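Local coordinates for protein peptidyl-prolyl cis-trans isomerase (Hirschia baltica, PDB 5EX2) that probably catalyses the cis-trans isomerisation of peptide bonds preceding proline, as a periplasmic folding helper of the cyclophilin family, at residues 226-240 against 256-268. Sequence-based numbering, arbitrary orientation.
Sequences DRPEAWVMRNDGPMF and LPQTPSVVFVSED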
ATOM      1  N   ASP A 226      -2.479 -19.351  13.339  1.00 16.62           N
ATOM      2  CA  ASP A 226      -2.020 -19.418  11.948  1.00 16.77           C
ATOM      3  C   ASP A 226      -1.669 -18.050  11.366  1.00 13.59           C
ATOM      4  O   ASP A 226      -1.143 -17.956  10.248  1.00 15.09           O
ATOM      5  CB  ASP A 226      -3.090 -20.064  11.064  1.00 17.45           C
ATOM      6  CG  ASP A 226      -3.346 -21.507  11.419  1.00 30.93           C
ATOM      7  OD1 ASP A 226      -2.422 -22.174  11.925  1.00 28.84           O
ATOM      8  OD2 ASP A 226      -4.478 -21.972  11.184  1.00 25.14           O
ATOM      9  N   ARG A 227      -1.961 -16.991  12.111  1.00 16.14           N
ATOM     10  CA  ARG A 227      -1.802 -15.640  11.584  1.00 18.05           C
ATOM     11  C   ARG A 227      -0.340 -15.233  11.510  1.00 16.23           C
ATOM     12  O   ARG A 227       0.356 -15.276  12.517  1.00 18.81           O
ATOM     13  CB  ARG A 227      -2.552 -14.630  12.457  1.00 13.84           C
ATOM     14  CG  ARG A 227      -4.041 -14.821  12.461  1.00 16.76           C
ATOM     15  CD  ARG A 227      -4.750 -13.816  13.340  1.00 18.20           C
ATOM     16  NE  ARG A 227      -6.176 -14.107  13.406  1.00 19.60           N
ATOM     17  CZ  ARG A 227      -6.970 -13.841  14.440  1.00 26.98           C
ATOM     18  NH1 ARG A 227      -6.492 -13.247  15.529  1.00 37.46           N
ATOM     19  NH2 ARG A 227      -8.253 -14.169  14.377  1.00 37.56           N
ATOM     20  N   PRO A 228       0.136 -14.805  10.327  1.00 12.88           N
ATOM     21  CA  PRO A 228       1.421 -14.106  10.323  1.00 12.53           C
ATOM     22  C   PRO A 228       1.302 -12.843  11.143  1.00 12.46           C
ATOM     23  O   PRO A 228       0.207 -12.297  11.257  1.00 15.07           O
ATOM     24  CB  PRO A 228       1.682 -13.792   8.839  1.00 13.70           C
ATOM     25  CG  PRO A 228       0.436 -14.121   8.119  1.00 25.08           C
ATOM     26  CD  PRO A 228      -0.414 -14.988   8.972  1.00 14.29           C
ATOM     27  N   GLU A 229       2.410 -12.400  11.714  1.00 13.18           N
ATOM     28  CA  GLU A 229       2.429 -11.194  12.528  1.00 12.83           C
ATOM     29  C   GLU A 229       3.355 -10.193  11.855  1.00 11.17           C
ATOM     30  O   GLU A 229       4.523 -10.487  11.608  1.00 14.27           O
ATOM     31  CB  GLU A 229       2.873 -11.508  13.962  1.00 14.82           C
ATOM     32  CG  GLU A 229       1.914 -12.465  14.695  1.00 14.52           C
ATOM     33  CD  GLU A 229       2.397 -12.948  16.066  1.00 20.23           C
ATOM     34  OE1 GLU A 229       3.282 -12.320  16.683  1.00 25.20           O
ATOM     35  OE2 GLU A 229       1.855 -13.969  16.531  1.00 28.65           O
ATOM     36  N   ALA A 230       2.818  -9.013  11.556  1.00 12.47           N
ATOM     37  CA  ALA A 230       3.574  -7.984  10.851  1.00 12.32           C
ATOM     38  C   ALA A 230       3.776  -6.746  11.709  1.00  9.57           C
ATOM     39  O   ALA A 230       2.916  -6.378  12.513  1.00 10.64           O
ATOM     40  CB  ALA A 230       2.871  -7.615   9.548  1.00 12.05           C
ATOM     41  N   TRP A 231       4.930  -6.132  11.530  1.00 10.53           N
ATOM     42  CA  TRP A 231       5.244  -4.881  12.201  1.00  9.07           C
ATOM     43  C   TRP A 231       5.825  -3.938  11.180  1.00  9.47           C
ATOM     44  O   TRP A 231       6.498  -4.361  10.238  1.00  9.83           O
ATOM     45  CB  TRP A 231       6.240  -5.078  13.356  1.00 14.96           C
ATOM     46  CG  TRP A 231       5.667  -5.587  14.657  1.00 16.16           C
ATOM     47  CD1 TRP A 231       5.263  -4.838  15.745  1.00 13.35           C
ATOM     48  CD2 TRP A 231       5.496  -6.951  15.033  1.00 19.49           C
ATOM     49  NE1 TRP A 231       4.839  -5.666  16.756  1.00 21.05           N
ATOM     50  CE2 TRP A 231       4.966  -6.968  16.342  1.00 12.96           C
ATOM     51  CE3 TRP A 231       5.723  -8.159  14.382  1.00 16.44           C
ATOM     52  CZ2 TRP A 231       4.667  -8.148  17.009  1.00 17.05           C
ATOM     53  CZ3 TRP A 231       5.429  -9.329  15.041  1.00 18.65           C
ATOM     54  CH2 TRP A 231       4.900  -9.320  16.344  1.00 22.65           C
ATOM     55  N   VAL A 232       5.562  -2.657  11.385  1.00  7.47           N
ATOM     56  CA  VAL A 232       6.065  -1.585  10.532  1.00  8.10           C
ATOM     57  C   VAL A 232       6.768  -0.606  11.436  1.00  8.59           C
ATOM     58  O   VAL A 232       6.245  -0.240  12.486  1.00  9.41           O
ATOM     59  CB  VAL A 232       4.931  -0.898   9.749  1.00  7.87           C
ATOM     60  CG1 VAL A 232       5.451   0.276   8.935  1.00  8.59           C
ATOM     61  CG2 VAL A 232       4.229  -1.893   8.875  1.00  9.01           C
ATOM     62  N   MET A 233       7.966  -0.208  11.055  1.00  6.68           N
ATOM     63  CA  MET A 233       8.719   0.755  11.847  1.00  7.72           C
ATOM     64  C   MET A 233       7.916   2.050  11.997  1.00  8.60           C
ATOM     65  O   MET A 233       7.235   2.499  11.088  1.00  8.85           O
ATOM     66  CB  MET A 233      10.082   1.021  11.206  1.00  8.54           C
ATOM     67  CG  MET A 233      10.981   2.000  11.998  1.00  8.05           C
ATOM     68  SD  MET A 233      12.628   2.108  11.334  1.00  8.74           S
ATOM     69  CE  MET A 233      13.337   0.546  11.850  1.00 10.45           C
ATOM     70  N   ARG A 234       7.968   2.620  13.194  1.00  7.71           N
ATOM     71  CA  ARG A 234       7.290   3.869  13.499  1.00  8.19           C
ATOM     72  C   ARG A 234       8.098   5.040  12.951  1.00  9.00           C
ATOM     73  O   ARG A 234       9.264   5.212  13.292  1.00  9.01           O
ATOM     74  CB  ARG A 234       7.086   4.019  15.009  1.00  9.44           C
ATOM     75  CG  ARG A 234       6.010   3.097  15.554  1.00 10.03           C
ATOM     76  CD  ARG A 234       5.638   3.371  17.004  1.00 12.55           C
ATOM     77  NE  ARG A 234       4.622   2.430  17.485  1.00 18.79           N
ATOM     78  CZ  ARG A 234       3.317   2.500  17.210  1.00 21.68           C
ATOM     79  NH1 ARG A 234       2.829   3.466  16.441  1.00 15.75           N
ATOM     80  NH2 ARG A 234       2.489   1.591  17.705  1.00 21.56           N
ATOM     81  N   ASN A 235       7.484   5.814  12.063  1.00 10.06           N
ATOM     82  CA  ASN A 235       8.198   6.878  11.396  1.00  9.19           C
ATOM     83  C   ASN A 235       8.595   7.961  12.372  1.00  9.57           C
ATOM     84  O   ASN A 235       9.581   8.634  12.138  1.00 10.05           O
ATOM     85  CB  ASN A 235       7.349   7.457  10.269  1.00  8.67           C
ATOM     86  CG  ASN A 235       6.951   6.398   9.232  1.00 10.80           C
ATOM     87  OD1 ASN A 235       5.775   6.090   9.082  1.00 10.92           O
ATOM     88  ND2 ASN A 235       7.920   5.882   8.493  1.00  9.73           N
ATOM     89  N   ASP A 236       7.853   8.084  13.473  1.00  9.55           N
ATOM     90  CA  ASP A 236       8.100   9.132  14.456  1.00 10.46           C
ATOM     91  C   ASP A 236       9.025   8.659  15.580  1.00 12.13           C
ATOM     92  O   ASP A 236       9.189   9.355  16.596  1.00 14.89           O
ATOM     93  CB  ASP A 236       6.776   9.656  15.038  1.00 13.05           C
ATOM     94  CG  ASP A 236       5.931   8.576  15.716  1.00 21.44           C
ATOM     95  OD1 ASP A 236       6.198   7.367  15.565  1.00 18.64           O
ATOM     96  OD2 ASP A 236       4.968   8.954  16.416  1.00 35.85           O
ATOM     97  N   GLY A 237       9.628   7.491  15.403  1.00 11.05           N
ATOM     98  CA  GLY A 237      10.545   6.960  16.392  1.00  9.82           C
ATOM     99  C   GLY A 237      11.992   7.154  15.984  1.00  8.98           C
ATOM    100  O   GLY A 237      12.302   7.560  14.859  1.00  9.71           O
ATOM    101  N   PRO A 238      12.912   6.853  16.903  1.00  9.55           N
ATOM    102  CA  PRO A 238      14.323   7.157  16.654  1.00  9.94           C
ATOM    103  C   PRO A 238      15.001   6.227  15.670  1.00  7.64           C
ATOM    104  O   PRO A 238      15.924   6.627  14.986  1.00  9.55           O
ATOM    105  CB  PRO A 238      14.963   7.021  18.036  1.00 11.39           C
ATOM    106  CG  PRO A 238      14.068   6.146  18.794  1.00 10.87           C
ATOM    107  CD  PRO A 238      12.675   6.442  18.296  1.00  9.38           C
ATOM    108  N   MET A 239      14.563   4.983  15.574  1.00  7.41           N
ATOM    109  CA  MET A 239      15.170   4.114  14.574  1.00  8.98           C
ATOM    110  C   MET A 239      14.894   4.644  13.171  1.00  8.25           C
ATOM    111  O   MET A 239      15.740   4.562  12.288  1.00  8.60           O
ATOM    112  CB  MET A 239      14.665   2.687  14.714  1.00  7.18           C
ATOM    113  CG  MET A 239      15.233   2.014  15.924  1.00  8.95           C
ATOM    114  SD  MET A 239      14.677   0.329  16.197  1.00 10.51           S
ATOM    115  CE  MET A 239      15.511  -0.514  14.856  1.00 12.03           C
ATOM    116  N   PHE A 240      13.707   5.189  12.960  1.00  8.11           N
ATOM    117  CA  PHE A 240      13.420   5.722  11.645  1.00  6.48           C
ATOM    118  C   PHE A 240      14.243   6.990  11.395  1.00  8.62           C
ATOM    119  O   PHE A 240      14.659   7.231  10.273  1.00  9.15           O
ATOM    120  CB  PHE A 240      11.936   6.006  11.449  1.00  7.79           C
ATOM    121  CG  PHE A 240      11.574   6.231  10.002  1.00  8.67           C
ATOM    122  CD1 PHE A 240      11.603   5.166   9.106  1.00  7.08           C
ATOM    123  CD2 PHE A 240      11.253   7.488   9.520  1.00  7.58           C
ATOM    124  CE1 PHE A 240      11.306   5.341   7.777  1.00 10.02           C
ATOM    125  CE2 PHE A 240      10.948   7.661   8.185  1.00  9.94           C
ATOM    126  CZ  PHE A 240      10.973   6.587   7.318  1.00  9.74           C
ATOM    127  N   LEU A 256      13.415   7.039  -1.305  1.00 15.10           N
ATOM    128  CA  LEU A 256      13.834   6.260  -0.153  1.00 13.96           C
ATOM    129  C   LEU A 256      13.342   4.821  -0.301  1.00 12.59           C
ATOM    130  O   LEU A 256      12.392   4.562  -1.035  1.00 14.00           O
ATOM    131  CB  LEU A 256      13.263   6.860   1.129  1.00 13.62           C
ATOM    132  CG  LEU A 256      13.864   8.184   1.567  1.00 13.65           C
ATOM    133  CD1 LEU A 256      12.931   8.883   2.545  1.00 17.60           C
ATOM    134  CD2 LEU A 256      15.223   7.949   2.214  1.00 18.62           C
ATOM    135  N   PRO A 257      13.964   3.885   0.418  1.00 12.64           N
ATOM    136  CA  PRO A 257      13.329   2.576   0.522  1.00 12.18           C
ATOM    137  C   PRO A 257      11.994   2.723   1.224  1.00  9.64           C
ATOM    138  O   PRO A 257      11.705   3.760   1.815  1.00 13.23           O
ATOM    139  CB  PRO A 257      14.311   1.759   1.371  1.00 15.59           C
ATOM    140  CG  PRO A 257      15.552   2.586   1.498  1.00 14.06           C
ATOM    141  CD  PRO A 257      15.144   4.006   1.285  1.00 13.42           C
ATOM    142  N   GLN A 258      11.189   1.682   1.200  1.00  9.37           N
ATOM    143  CA  GLN A 258       9.987   1.699   1.999  1.00  8.68           C
ATOM    144  C   GLN A 258      10.352   1.712   3.477  1.00 10.14           C
ATOM    145  O   GLN A 258      11.440   1.294   3.873  1.00  9.53           O
ATOM    146  CB  GLN A 258       9.124   0.494   1.710  1.00  8.86           C
ATOM    147  CG  GLN A 258       8.659   0.404   0.296  1.00 10.31           C
ATOM    148  CD  GLN A 258       7.462  -0.497   0.187  1.00 10.48           C
ATOM    149  OE1 GLN A 258       6.319  -0.048   0.355  1.00 12.25           O
ATOM    150  NE2 GLN A 258       7.703  -1.778  -0.028  1.00 13.31           N
ATOM    151  N   THR A 259       9.418   2.170   4.293  1.00  7.57           N
ATOM    152  CA  THR A 259       9.567   2.116   5.731  1.00  7.35           C
ATOM    153  C   THR A 259       9.874   0.687   6.120  1.00  7.81           C
ATOM    154  O   THR A 259       9.161  -0.210   5.722  1.00  7.93           O
ATOM    155  CB  THR A 259       8.294   2.575   6.439  1.00  9.20           C
ATOM    156  OG1 THR A 259       8.068   3.960   6.160  1.00  8.86           O
ATOM    157  CG2 THR A 259       8.415   2.372   7.947  1.00  7.40           C
ATOM    158  N   PRO A 260      10.943   0.464   6.902  1.00  7.51           N
ATOM    159  CA  PRO A 260      11.243  -0.920   7.265  1.00  7.56           C
ATOM    160  C   PRO A 260      10.042  -1.626   7.854  1.00  7.60           C
ATOM    161  O   PRO A 260       9.385  -1.134   8.771  1.00  8.08           O
ATOM    162  CB  PRO A 260      12.366  -0.762   8.288  1.00 12.03           C
ATOM    163  CG  PRO A 260      13.110   0.441   7.803  1.00  8.98           C
ATOM    164  CD  PRO A 260      12.007   1.373   7.357  1.00  8.46           C
ATOM    165  N   SER A 261       9.783  -2.817   7.333  1.00  8.85           N
ATOM    166  CA  SER A 261       8.636  -3.623   7.726  1.00  8.12           C
ATOM    167  C   SER A 261       9.052  -5.083   7.765  1.00  9.46           C
ATOM    168  O   SER A 261       9.942  -5.499   7.030  1.00 10.09           O
ATOM    169  CB  SER A 261       7.474  -3.423   6.746  1.00  8.49           C
ATOM    170  OG  SER A 261       7.172  -2.041   6.592  1.00  9.45           O
ATOM    171  N   VAL A 262       8.415  -5.849   8.623  1.00  9.95           N
ATOM    172  CA  VAL A 262       8.745  -7.262   8.771  0.57  9.52           C
ATOM    173  C   VAL A 262       7.487  -8.070   8.998  1.00  8.44           C
ATOM    174  O   VAL A 262       6.562  -7.627   9.676  1.00 10.69           O
ATOM    175  CB  VAL A 262       9.718  -7.498   9.948  0.57 11.09           C
ATOM    176  CG1 VAL A 262      11.066  -6.876   9.657  0.57 23.66           C
ATOM    177  CG2 VAL A 262       9.144  -6.923  11.237  0.57 15.18           C
ATOM    178  N   VAL A 263       7.459  -9.258   8.412  1.00  9.74           N
ATOM    179  CA  VAL A 263       6.356 -10.184   8.570  1.00  9.94           C
ATOM    180  C   VAL A 263       6.929 -11.501   9.083  1.00 12.14           C
ATOM    181  O   VAL A 263       7.882 -12.032   8.516  1.00 13.18           O
ATOM    182  CB  VAL A 263       5.598 -10.415   7.255  1.00 12.82           C
ATOM    183  CG1 VAL A 263       4.435 -11.380   7.481  1.00 12.61           C
ATOM    184  CG2 VAL A 263       5.101  -9.092   6.664  1.00 11.47           C
ATOM    185  N   PHE A 264       6.376 -11.992  10.187  1.00 12.07           N
ATOM    186  CA  PHE A 264       6.826 -13.233  10.800  1.00 13.11           C
ATOM    187  C   PHE A 264       5.723 -14.253  10.694  1.00 11.57           C
ATOM    188  O   PHE A 264       4.617 -14.027  11.166  1.00 16.77           O
ATOM    189  CB  PHE A 264       7.189 -13.017  12.266  1.00 12.70           C
ATOM    190  CG  PHE A 264       8.266 -12.001  12.483  1.00 14.17           C
ATOM    191  CD1 PHE A 264       9.580 -12.295  12.169  1.00 14.18           C
ATOM    192  CD2 PHE A 264       7.969 -10.753  13.016  1.00 16.27           C
ATOM    193  CE1 PHE A 264      10.584 -11.365  12.389  1.00 18.02           C
ATOM    194  CE2 PHE A 264       8.963  -9.813  13.238  1.00 15.19           C
ATOM    195  CZ  PHE A 264      10.270 -10.115  12.923  1.00 15.94           C
ATOM    196  N   VAL A 265       6.017 -15.391  10.085  1.00 14.75           N
ATOM    197  CA  VAL A 265       4.995 -16.412   9.956  1.00 15.60           C
ATOM    198  C   VAL A 265       5.073 -17.327  11.153  1.00 19.11           C
ATOM    199  O   VAL A 265       6.086 -17.368  11.862  1.00 16.43           O
ATOM    200  CB  VAL A 265       5.125 -17.228   8.656  1.00 23.70           C
ATOM    201  CG1 VAL A 265       4.868 -16.333   7.449  1.00 23.61           C
ATOM    202  CG2 VAL A 265       6.473 -17.925   8.568  1.00 26.63           C
ATOM    203  N   SER A 266       3.982 -18.049  11.363  1.00 16.17           N
ATOM    204  CA  SER A 266       3.844 -18.936  12.500  1.00 15.97           C
ATOM    205  C   SER A 266       4.788 -20.126  12.419  1.00 16.60           C
ATOM    206  O   SER A 266       5.130 -20.576  11.327  1.00 19.40           O
ATOM    207  CB  SER A 266       2.407 -19.454  12.590  1.00 22.22           C
ATOM    208  OG  SER A 266       1.491 -18.400  12.811  1.00 35.75           O
ATOM    209  N   GLU A 267       5.189 -20.647  13.578  1.00 17.75           N
ATOM    210  CA  GLU A 267       5.891 -21.914  13.628  1.00 18.33           C
ATOM    211  C   GLU A 267       4.891 -23.026  13.326  1.00 21.81           C
ATOM    212  O   GLU A 267       3.676 -22.821  13.427  1.00 21.73           O
ATOM    213  CB  GLU A 267       6.538 -22.130  14.995  1.00 21.23           C
ATOM    214  CG  GLU A 267       7.586 -21.098  15.366  1.00 22.77           C
ATOM    215  CD  GLU A 267       8.915 -21.312  14.663  1.00 19.14           C
ATOM    216  OE1 GLU A 267       8.972 -22.137  13.723  1.00 19.40           O
ATOM    217  OE2 GLU A 267       9.890 -20.627  15.037  1.00 19.90           O
ATOM    218  N   ASP A 268       5.403 -24.203  12.978  1.00 20.57           N
ATOM    219  CA  ASP A 268       4.573 -25.368  12.701  1.00 25.46           C
ATOM    220  C   ASP A 268       3.764 -25.761  13.934  1.00 39.03           C
ATOM    221  O   ASP A 268       4.230 -25.603  15.067  1.00 38.79           O
ATOM    222  CB  ASP A 268       5.443 -26.546  12.247  1.00 25.45           C
ATOM    223  CG  ASP A 268       6.146 -26.278  10.929  1.00 36.96           C
ATOM    224  OD1 ASP A 268       6.259 -25.097  10.542  1.00 35.66           O
ATOM    225  OD2 ASP A 268       6.604 -27.244  10.285  1.00 36.77           O
TER
HETATM  226  O   HOH W   1       1.711 -17.587   9.501  1.00 17.94           O
HETATM  227  O   HOH W   2       2.282 -16.044  13.933  1.00 29.58           O
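Glu229 and Phe264 form one hydrogen-bonded pair of a short antiparallel sheet, Trp231 and Val262 the next, each joined by two N-H...O=C bonds; Met233 N adds a fifth, to Pro260 O at 2.8 Å. Strand 229-233 is the middle member, with 17-19 along its other edge, so the C-terminal strand 261-264 is fastened to the N-terminal one through it.

Apolar contacts separate by face. On that of Trp231, the six-membered indole ring meets Phe264 rim to rim, planes at 61°, with CZ3 of Trp231 3.5 Å from CD2 of Phe264; helix 7-11 also touches both residues. On the reverse face Val263 straddles two neighbours, CG1 lying 3.9 Å from CB of Pro228 while CG2 touches the methyl of Ala230, and strand 33-39 of the barrel packs against Pro228 and Val263. At the end of the strand, Met233 runs its chain out anti to the backbone N (chi1 -178°) and bends at the sulfur, bringing SD and CE against the Pro260 ring.

A side-chain bond secures one end and water the other. Asn235 ND2, 3.3 Å above the centre of the Phe240 ring, donates in its own amide plane to Thr259 OG1 at 3.0 Å, while its OD1 accepts from Gly126 N. A valine in place of Thr259 would probably leave that amide N-H without its acceptor and the carboxamide less firmly oriented. At the far end, water joins Asp226 O to Ser266 N.

Directional backbone bonds thus set the register, and unlike side-chain clusters on the two faces tie this terminal sheet to helix 7-11 and to the cyclophilin barrel.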